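Long-range contacts in glycerol dehydrogenase (Schizosaccharomyces pombe, PDB 1TA9), which probably oxidises glycerol to dihydroxyacetone with NAD(+) at a zinc site, for the assimilation of glycerol: residues 142-153 with 164-175; 339-347 with 410-421. All coordinates share one frame; numbering follows the deposited sequence.

Interaction 1: residues 142-153 with 164-175; sequences CPDDTQVIIGVG and IAHSMNLPSIIC
The beta-alpha-beta unit of the NAD(+)-binding domain is closed here, where Ile-149 to Val-152 pair in parallel with Ser-172 to Cys-175. Five backbone hydrogen bonds alternate between the strands. The one from Ile-149 N to Pro-171 O is the longest, at 3.3 Å. That from Cys-175 N to Gly-151 O, 2.8 Å, runs nearly along the C=O axis. Ile-150 and Ile-173 lie side by side on one face of the sheet, pointing the same way, and the CG2 of Ile-150 reaches Cys-175 SG at 3.9 Å. Helix 100-115 packs on this face through Ile-150 and Val-152.

The other face carries the crossover helix 155-167. Ile-149 CG1 lies 3.8 Å from Ala-165 CB. This branch stands beside the backbone N of Ile-149 (chi1 -54°), and CD1 turns to Ile-164 CG2. A Schellman motif with Asn-169 at C-prime ends the helix and leads into the returning strand. Met-168, bent at chi3 (81°), lays CE against Cys-142 CB at 3.8 Å.

Leu-170 crosses Thr-146 at about a right angle, with CD1 3.9 Å from Thr-146 CG2. The same CD1 also nears Ile-149 CD1. An alanine here would lack the whole branched end and would probably open a gap between Thr-146 and Ile-149. At the C-terminal end of the strands Gly-153 lies close to Thr-177, which probably binds NAD(+), as does Met-158 beside Ile-174.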
loop_
_atom_site.group_PDB
_atom_site.type_symbol
_atom_site.label_atom_id
_atom_site.label_comp_id
_atom_site.label_asym_id
_atom_site.label_seq_id
_atom_site.Cartn_x
_atom_site.Cartn_y
_atom_site.Cartn_z
ATOM N N CYS B 142 -22.656 7.180 59.746
ATOM C CA CYS B 142 -21.213 7.044 59.605
ATOM C C CYS B 142 -20.491 7.628 60.817
ATOM O O CYS B 142 -20.655 8.806 61.135
ATOM C CB CYS B 142 -20.738 7.756 58.333
ATOM S SG CYS B 142 -21.470 7.141 56.790
ATOM N N PRO B 143 -19.691 6.808 61.517
ATOM C CA PRO B 143 -18.948 7.267 62.696
ATOM C C PRO B 143 -18.058 8.470 62.378
ATOM O O PRO B 143 -17.532 8.590 61.271
ATOM C CB PRO B 143 -18.139 6.034 63.086
ATOM C CG PRO B 143 -19.055 4.915 62.708
ATOM C CD PRO B 143 -19.550 5.351 61.347
ATOM N N ASP B 144 -17.888 9.355 63.356
ATOM C CA ASP B 144 -17.074 10.552 63.172
ATOM C C ASP B 144 -15.614 10.245 62.871
ATOM O O ASP B 144 -14.917 11.059 62.269
ATOM C CB ASP B 144 -17.153 11.444 64.412
ATOM C CG ASP B 144 -18.555 11.944 64.679
ATOM O OD1 ASP B 144 -19.151 12.563 63.770
ATOM O OD2 ASP B 144 -19.061 11.722 65.800
ATOM N N ASP B 145 -15.149 9.074 63.291
ATOM C CA ASP B 145 -13.763 8.699 63.053
ATOM C C ASP B 145 -13.611 7.886 61.771
ATOM O O ASP B 145 -12.586 7.242 61.558
ATOM C CB ASP B 145 -13.212 7.911 64.249
ATOM C CG ASP B 145 -13.877 6.560 64.420
ATOM O OD1 ASP B 145 -15.124 6.501 64.423
ATOM O OD2 ASP B 145 -13.148 5.553 64.559
ATOM N N THR B 146 -14.637 7.919 60.924
ATOM C CA THR B 146 -14.604 7.201 59.650
ATOM C C THR B 146 -13.529 7.826 58.764
ATOM O O THR B 146 -13.516 9.040 58.559
ATOM C CB THR B 146 -15.967 7.289 58.923
ATOM O OG1 THR B 146 -16.970 6.629 59.703
ATOM C CG2 THR B 146 -15.886 6.632 57.548
ATOM N N GLN B 147 -12.636 6.994 58.235
ATOM C CA GLN B 147 -11.545 7.475 57.393
ATOM C C GLN B 147 -11.816 7.414 55.891
ATOM O O GLN B 147 -11.186 8.134 55.113
ATOM C CB GLN B 147 -10.277 6.676 57.683
ATOM C CG GLN B 147 -9.797 6.732 59.122
ATOM C CD GLN B 147 -8.586 5.849 59.342
ATOM O OE1 GLN B 147 -8.667 4.627 59.225
ATOM N NE2 GLN B 147 -7.450 6.465 59.648
ATOM N N VAL B 148 -12.743 6.557 55.479
ATOM C CA VAL B 148 -13.040 6.419 54.061
ATOM C C VAL B 148 -14.421 5.814 53.830
ATOM O O VAL B 148 -14.927 5.055 54.657
ATOM C CB VAL B 148 -11.977 5.528 53.368
ATOM C CG1 VAL B 148 -12.045 4.107 53.927
ATOM C CG2 VAL B 148 -12.194 5.518 51.862
ATOM N N ILE B 149 -15.024 6.164 52.700
ATOM C CA ILE B 149 -16.339 5.658 52.339
ATOM C C ILE B 149 -16.159 4.701 51.165
ATOM O O ILE B 149 -15.622 5.084 50.128
ATOM C CB ILE B 149 -17.282 6.802 51.900
ATOM C CG1 ILE B 149 -17.335 7.888 52.981
ATOM C CG2 ILE B 149 -18.674 6.252 51.627
ATOM C CD1 ILE B 149 -17.899 7.422 54.303
ATOM N N ILE B 150 -16.607 3.460 51.335
ATOM C CA ILE B 150 -16.486 2.456 50.286
ATOM C C ILE B 150 -17.847 2.087 49.703
ATOM O O ILE B 150 -18.695 1.518 50.395
ATOM C CB ILE B 150 -15.832 1.166 50.824
ATOM C CG1 ILE B 150 -14.526 1.502 51.544
ATOM C CG2 ILE B 150 -15.571 0.202 49.675
ATOM C CD1 ILE B 150 -13.844 0.294 52.169
ATOM N N GLY B 151 -18.047 2.412 48.429
ATOM C CA GLY B 151 -19.296 2.093 47.760
ATOM C C GLY B 151 -19.127 0.854 46.899
ATOM O O GLY B 151 -18.254 0.811 46.032
ATOM N N VAL B 152 -19.960 -0.157 47.131
ATOM C CA VAL B 152 -19.874 -1.400 46.373
ATOM C C VAL B 152 -21.182 -1.703 45.645
ATOM O O VAL B 152 -22.219 -1.885 46.280
ATOM C CB VAL B 152 -19.549 -2.594 47.307
ATOM C CG1 VAL B 152 -19.230 -3.835 46.479
ATOM C CG2 VAL B 152 -18.389 -2.245 48.223
ATOM N N GLY B 153 -21.136 -1.757 44.314
ATOM C CA GLY B 153 -22.339 -2.051 43.556
ATOM C C GLY B 153 -22.514 -1.272 42.265
ATOM O O GLY B 153 -21.549 -1.011 41.546
ATOM N N ILE B 164 -21.640 11.079 49.901
ATOM C CA ILE B 164 -21.351 11.012 51.330
ATOM C C ILE B 164 -19.893 11.354 51.628
ATOM O O ILE B 164 -19.604 12.130 52.540
ATOM C CB ILE B 164 -21.679 9.608 51.887
ATOM C CG1 ILE B 164 -23.170 9.323 51.696
ATOM C CG2 ILE B 164 -21.297 9.519 53.363
ATOM C CD1 ILE B 164 -23.584 7.908 52.047
ATOM N N ALA B 165 -18.977 10.779 50.853
ATOM C CA ALA B 165 -17.553 11.032 51.041
ATOM C C ALA B 165 -17.247 12.518 50.869
ATOM O O ALA B 165 -16.489 13.107 51.644
ATOM C CB ALA B 165 -16.740 10.207 50.043
ATOM N N HIS B 166 -17.840 13.125 49.846
ATOM C CA HIS B 166 -17.627 14.543 49.599
ATOM C C HIS B 166 -18.202 15.352 50.755
ATOM O O HIS B 166 -17.587 16.306 51.223
ATOM C CB HIS B 166 -18.294 14.967 48.292
ATOM C CG HIS B 166 -18.191 16.434 48.016
ATOM N ND1 HIS B 166 -16.986 17.066 47.792
ATOM C CD2 HIS B 166 -19.140 17.398 47.950
ATOM C CE1 HIS B 166 -17.198 18.356 47.600
ATOM N NE2 HIS B 166 -18.496 18.583 47.691
ATOM N N SER B 167 -19.385 14.960 51.216
ATOM C CA SER B 167 -20.044 15.651 52.320
ATOM C C SER B 167 -19.229 15.586 53.613
ATOM O O SER B 167 -19.332 16.470 54.463
ATOM C CB SER B 167 -21.429 15.059 52.549
ATOM N N MET B 168 -18.418 14.545 53.759
ATOM C CA MET B 168 -17.607 14.380 54.963
ATOM C C MET B 168 -16.134 14.725 54.744
ATOM O O MET B 168 -15.305 14.524 55.630
ATOM C CB MET B 168 -17.726 12.942 55.472
ATOM C CG MET B 168 -19.149 12.525 55.812
ATOM S SD MET B 168 -19.264 10.835 56.435
ATOM C CE MET B 168 -18.805 11.078 58.136
ATOM N N ASN B 169 -15.821 15.250 53.563
ATOM C CA ASN B 169 -14.451 15.617 53.211
ATOM C C ASN B 169 -13.528 14.413 53.376
ATOM O O ASN B 169 -12.409 14.542 53.875
ATOM C CB ASN B 169 -13.948 16.765 54.095
ATOM C CG ASN B 169 -12.634 17.356 53.594
ATOM O OD1 ASN B 169 -11.879 17.966 54.356
ATOM N ND2 ASN B 169 -12.361 17.183 52.305
ATOM N N LEU B 170 -14.003 13.245 52.948
ATOM C CA LEU B 170 -13.233 12.008 53.050
ATOM C C LEU B 170 -12.965 11.383 51.688
ATOM O O LEU B 170 -13.697 11.622 50.730
ATOM C CB LEU B 170 -13.989 10.979 53.892
ATOM C CG LEU B 170 -14.184 11.218 55.386
ATOM C CD1 LEU B 170 -15.031 10.097 55.956
ATOM C CD2 LEU B 170 -12.828 11.277 56.081
ATOM N N PRO B 171 -11.907 10.562 51.592
ATOM C CA PRO B 171 -11.586 9.909 50.322
ATOM C C PRO B 171 -12.650 8.851 50.052
ATOM O O PRO B 171 -13.324 8.388 50.976
ATOM C CB PRO B 171 -10.213 9.302 50.586
ATOM C CG PRO B 171 -10.280 8.969 52.055
ATOM C CD PRO B 171 -10.926 10.208 52.633
ATOM N N SER B 172 -12.805 8.470 48.791
ATOM C CA SER B 172 -13.803 7.478 48.427
ATOM C C SER B 172 -13.191 6.321 47.658
ATOM O O SER B 172 -12.207 6.491 46.936
ATOM C CB SER B 172 -14.907 8.127 47.580
ATOM O OG SER B 172 -14.368 8.748 46.420
ATOM N N ILE B 173 -13.772 5.141 47.843
ATOM C CA ILE B 173 -13.333 3.937 47.157
ATOM C C ILE B 173 -14.583 3.375 46.483
ATOM O O ILE B 173 -15.561 3.023 47.146
ATOM C CB ILE B 173 -12.722 2.914 48.142
ATOM C CG1 ILE B 173 -11.436 3.497 48.747
ATOM C CG2 ILE B 173 -12.410 1.606 47.421
ATOM C CD1 ILE B 173 -10.673 2.546 49.654
ATOM N N ILE B 174 -14.542 3.311 45.156
ATOM C CA ILE B 174 -15.672 2.848 44.354
ATOM C C ILE B 174 -15.413 1.449 43.800
ATOM O O ILE B 174 -14.413 1.219 43.119
ATOM C CB ILE B 174 -15.916 3.827 43.186
ATOM C CG1 ILE B 174 -16.035 5.260 43.722
ATOM C CG2 ILE B 174 -17.173 3.440 42.427
ATOM C CD1 ILE B 174 -17.235 5.507 44.635
ATOM N N CYS B 175 -16.324 0.521 44.091
ATOM C CA CYS B 175 -16.174 -0.859 43.649
ATOM C C CYS B 175 -17.342 -1.324 42.794
ATOM O O CYS B 175 -18.323 -1.864 43.306
ATOM C CB CYS B 175 -16.045 -1.781 44.862
ATOM S SG CYS B 175 -14.918 -1.172 46.121
#

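Interaction 2: residues 339-347 with 410-421; sequences YGTLVQVVL and IADAIKAVDSYS
Helices 339-347 and 410-421 cross steeply, at 107°, with their axes 8.6 Å apart at the closest point. Two valines interlock there as knobs into holes. Val-417 sits among Tyr-339, Leu-342, Val-343 and Val-346, and Val-346 sits among Ala-413, Ala-416, Val-417 and Tyr-420.

The two methyls of Val-417 do different work. CG1 lies over one face of the Tyr-339 ring in a CH-pi contact, 4.0 Å from the ring centroid. CG2 meets Val-346 CG2 at 3.5 Å and presses tightly on the backbone of Val-343. Val-346 CG1 turns the other way, to Ala-413 CB at 3.8 Å. This small methyl also receives Val-343 CG1 and Leu-347 CD2. At the edge of the contact Leu-347 CD1 meets Ile-410 CD1 at 3.8 Å, the two side chains slanting across each other.

Tyr-339 swings its CG anti to the backbone N (chi1 -167°), which carries its ring over to the second helix. Its OH gives a hydrogen bond of 2.7 Å to Ile-414 O, tilted 17° from the carbonyl plane. Helix 407-428 also faces a second subunit: Asp-412 forms a salt bridge with Arg-76 of that subunit, and Asp-418 with its Arg-284.

The helical bond from Asp-418 N to Ile-414 O is weak and long, at 3.5 Å. The phenol thus supplies this buried carbonyl with a much shorter bond, and so ties a polar backbone atom into a largely apolar crossing.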
loop_
_atom_site.group_PDB
_atom_site.type_symbol
_atom_site.label_atom_id
_atom_site.label_comp_id
_atom_site.label_asym_id
_atom_site.label_seq_id
_atom_site.Cartn_x
_atom_site.Cartn_y
_atom_site.Cartn_z
ATOM N N TYR B 339 -27.337 3.579 20.782
ATOM C CA TYR B 339 -28.234 4.119 19.765
ATOM C C TYR B 339 -27.927 5.607 19.590
ATOM O O TYR B 339 -27.871 6.109 18.470
ATOM C CB TYR B 339 -29.702 3.941 20.170
ATOM C CG TYR B 339 -30.666 4.185 19.026
ATOM C CD1 TYR B 339 -31.057 3.143 18.184
ATOM C CD2 TYR B 339 -31.146 5.468 18.749
ATOM C CE1 TYR B 339 -31.905 3.369 17.094
ATOM C CE2 TYR B 339 -31.988 5.706 17.656
ATOM C CZ TYR B 339 -32.363 4.653 16.836
ATOM O OH TYR B 339 -33.185 4.889 15.753
ATOM N N GLY B 340 -27.725 6.299 20.708
ATOM C CA GLY B 340 -27.418 7.718 20.667
ATOM C C GLY B 340 -26.133 8.018 19.914
ATOM O O GLY B 340 -25.996 9.081 19.306
ATOM N N THR B 341 -25.187 7.085 19.960
ATOM C CA THR B 341 -23.921 7.258 19.263
ATOM C C THR B 341 -24.171 7.183 17.755
ATOM O O THR B 341 -23.575 7.933 16.985
ATOM C CB THR B 341 -22.899 6.182 19.700
ATOM O OG1 THR B 341 -22.661 6.308 21.110
ATOM C CG2 THR B 341 -21.570 6.358 18.959
ATOM N N LEU B 342 -25.063 6.288 17.335
ATOM C CA LEU B 342 -25.380 6.180 15.916
ATOM C C LEU B 342 -26.073 7.462 15.473
ATOM O O LEU B 342 -25.886 7.924 14.346
ATOM C CB LEU B 342 -26.288 4.977 15.644
ATOM C CG LEU B 342 -25.654 3.587 15.788
ATOM C CD1 LEU B 342 -26.673 2.521 15.391
ATOM C CD2 LEU B 342 -24.415 3.482 14.906
ATOM N N VAL B 343 -26.878 8.038 16.358
ATOM C CA VAL B 343 -27.562 9.279 16.026
ATOM C C VAL B 343 -26.509 10.373 15.845
ATOM O O VAL B 343 -26.616 11.193 14.930
ATOM C CB VAL B 343 -28.559 9.705 17.133
ATOM C CG1 VAL B 343 -29.227 11.025 16.748
ATOM C CG2 VAL B 343 -29.629 8.620 17.325
ATOM N N GLN B 344 -25.489 10.389 16.703
ATOM C CA GLN B 344 -24.446 11.406 16.559
ATOM C C GLN B 344 -23.734 11.220 15.225
ATOM O O GLN B 344 -23.314 12.189 14.598
ATOM C CB GLN B 344 -23.409 11.352 17.695
ATOM C CG GLN B 344 -22.316 12.421 17.501
ATOM C CD GLN B 344 -21.473 12.686 18.732
ATOM O OE1 GLN B 344 -21.949 12.576 19.863
ATOM N NE2 GLN B 344 -20.213 13.069 18.515
ATOM N N VAL B 345 -23.602 9.969 14.793
ATOM C CA VAL B 345 -22.946 9.664 13.524
ATOM C C VAL B 345 -23.739 10.269 12.372
ATOM O O VAL B 345 -23.166 10.716 11.375
ATOM C CB VAL B 345 -22.806 8.132 13.332
ATOM C CG1 VAL B 345 -22.498 7.804 11.888
ATOM C CG2 VAL B 345 -21.692 7.612 14.235
ATOM N N VAL B 346 -25.060 10.278 12.510
ATOM C CA VAL B 346 -25.912 10.861 11.488
ATOM C C VAL B 346 -25.744 12.380 11.526
ATOM O O VAL B 346 -25.634 13.028 10.483
ATOM C CB VAL B 346 -27.396 10.482 11.723
ATOM C CG1 VAL B 346 -28.293 11.198 10.722
ATOM C CG2 VAL B 346 -27.563 8.971 11.589
ATOM N N LEU B 347 -25.707 12.946 12.731
ATOM C CA LEU B 347 -25.540 14.391 12.885
ATOM C C LEU B 347 -24.159 14.840 12.403
ATOM O O LEU B 347 -24.000 15.963 11.919
ATOM C CB LEU B 347 -25.748 14.800 14.349
ATOM C CG LEU B 347 -27.168 14.594 14.895
ATOM C CD1 LEU B 347 -27.221 14.979 16.366
ATOM C CD2 LEU B 347 -28.152 15.441 14.094
ATOM N N ILE B 410 -32.733 16.692 15.373
ATOM C CA ILE B 410 -32.479 15.591 16.291
ATOM C C ILE B 410 -33.501 14.492 15.997
ATOM O O ILE B 410 -33.153 13.314 15.852
ATOM C CB ILE B 410 -32.624 16.039 17.759
ATOM C CG1 ILE B 410 -31.667 17.201 18.045
ATOM C CG2 ILE B 410 -32.354 14.865 18.692
ATOM C CD1 ILE B 410 -30.215 16.911 17.704
ATOM N N ALA B 411 -34.767 14.887 15.906
ATOM C CA ALA B 411 -35.838 13.942 15.620
ATOM C C ALA B 411 -35.601 13.213 14.300
ATOM O O ALA B 411 -35.801 11.998 14.209
ATOM C CB ALA B 411 -37.173 14.668 15.579
ATOM N N ASP B 412 -35.185 13.954 13.277
ATOM C CA ASP B 412 -34.925 13.361 11.963
ATOM C C ASP B 412 -33.799 12.336 12.011
ATOM O O ASP B 412 -33.884 11.270 11.386
ATOM C CB ASP B 412 -34.557 14.445 10.944
ATOM C CG ASP B 412 -35.771 15.130 10.346
ATOM O OD1 ASP B 412 -36.915 14.778 10.713
ATOM O OD2 ASP B 412 -35.573 16.021 9.495
ATOM N N ALA B 413 -32.742 12.667 12.750
ATOM C CA ALA B 413 -31.587 11.786 12.864
ATOM C C ALA B 413 -31.927 10.495 13.609
ATOM O O ALA B 413 -31.393 9.433 13.293
ATOM C CB ALA B 413 -30.435 12.518 13.562
ATOM N N ILE B 414 -32.805 10.587 14.603
ATOM C CA ILE B 414 -33.209 9.401 15.353
ATOM C C ILE B 414 -33.910 8.427 14.402
ATOM O O ILE B 414 -33.668 7.217 14.445
ATOM C CB ILE B 414 -34.165 9.771 16.512
ATOM C CG1 ILE B 414 -33.376 10.479 17.620
ATOM C CG2 ILE B 414 -34.859 8.521 17.044
ATOM C CD1 ILE B 414 -34.241 10.987 18.765
ATOM N N LYS B 415 -34.775 8.956 13.539
ATOM C CA LYS B 415 -35.484 8.115 12.581
ATOM C C LYS B 415 -34.548 7.635 11.479
ATOM O O LYS B 415 -34.693 6.523 10.978
ATOM C CB LYS B 415 -36.666 8.875 11.970
ATOM C CG LYS B 415 -37.847 9.009 12.930
ATOM C CD LYS B 415 -39.031 9.736 12.305
ATOM C CE LYS B 415 -38.771 11.231 12.180
ATOM N NZ LYS B 415 -40.000 11.977 11.748
ATOM N N ALA B 416 -33.586 8.471 11.103
ATOM C CA ALA B 416 -32.634 8.102 10.063
ATOM C C ALA B 416 -31.835 6.880 10.512
ATOM O O ALA B 416 -31.630 5.946 9.739
ATOM C CB ALA B 416 -31.699 9.268 9.765
ATOM N N VAL B 417 -31.377 6.885 11.762
ATOM C CA VAL B 417 -30.628 5.742 12.275
ATOM C C VAL B 417 -31.462 4.472 12.083
ATOM O O VAL B 417 -30.971 3.458 11.593
ATOM C CB VAL B 417 -30.307 5.905 13.783
ATOM C CG1 VAL B 417 -29.744 4.601 14.338
ATOM C CG2 VAL B 417 -29.304 7.042 13.985
ATOM N N ASP B 418 -32.734 4.541 12.457
ATOM C CA ASP B 418 -33.623 3.389 12.326
ATOM C C ASP B 418 -33.681 2.863 10.890
ATOM O O ASP B 418 -33.563 1.659 10.661
ATOM C CB ASP B 418 -35.024 3.755 12.805
ATOM C CG ASP B 418 -35.965 2.571 12.797
ATOM O OD1 ASP B 418 -35.695 1.586 13.522
ATOM O OD2 ASP B 418 -36.973 2.628 12.064
ATOM N N SER B 419 -33.860 3.758 9.922
ATOM C CA SER B 419 -33.917 3.342 8.523
ATOM C C SER B 419 -32.574 2.801 8.026
ATOM O O SER B 419 -32.532 1.818 7.282
ATOM C CB SER B 419 -34.357 4.507 7.636
ATOM O OG SER B 419 -35.690 4.893 7.922
ATOM N N TYR B 420 -31.482 3.455 8.414
ATOM C CA TYR B 420 -30.148 3.016 7.999
ATOM C C TYR B 420 -29.870 1.603 8.526
ATOM O O TYR B 420 -29.397 0.732 7.791
ATOM C CB TYR B 420 -29.063 3.959 8.552
ATOM C CG TYR B 420 -29.002 5.360 7.967
ATOM C CD1 TYR B 420 -29.962 5.829 7.071
ATOM C CD2 TYR B 420 -27.984 6.232 8.352
ATOM C CE1 TYR B 420 -29.907 7.150 6.571
ATOM C CE2 TYR B 420 -27.918 7.544 7.865
ATOM C CZ TYR B 420 -28.879 7.996 6.979
ATOM O OH TYR B 420 -28.805 9.295 6.518
ATOM N N SER B 421 -30.144 1.392 9.810
ATOM C CA SER B 421 -29.924 0.087 10.437
ATOM C C SER B 421 -30.803 -0.980 9.789
ATOM O O SER B 421 -30.347 -2.093 9.533
ATOM C CB SER B 421 -30.212 0.161 11.941
ATOM O OG SER B 421 -29.257 0.968 12.610
#

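Both contacts are buried, but they lie on opposite sides of the chain's centre and share no element; their nearest atoms are about 22 Å apart. Interaction 1 joins near neighbours in sequence within the parallel sheet of the nucleotide-binding part. Interaction 2 brings together two helices 63 residues apart in the all-helical part. The first relies on backbone hydrogen bonds, with apolar side chains packed on both faces of the sheet. The second relies on interlocked side chains and a single phenol bond. No other chain touches 142-153 or 164-175, whereas 410-421 also meets a second subunit. The side chain of Tyr-339 in interaction 2 is about 12 Å from the bound zinc ion.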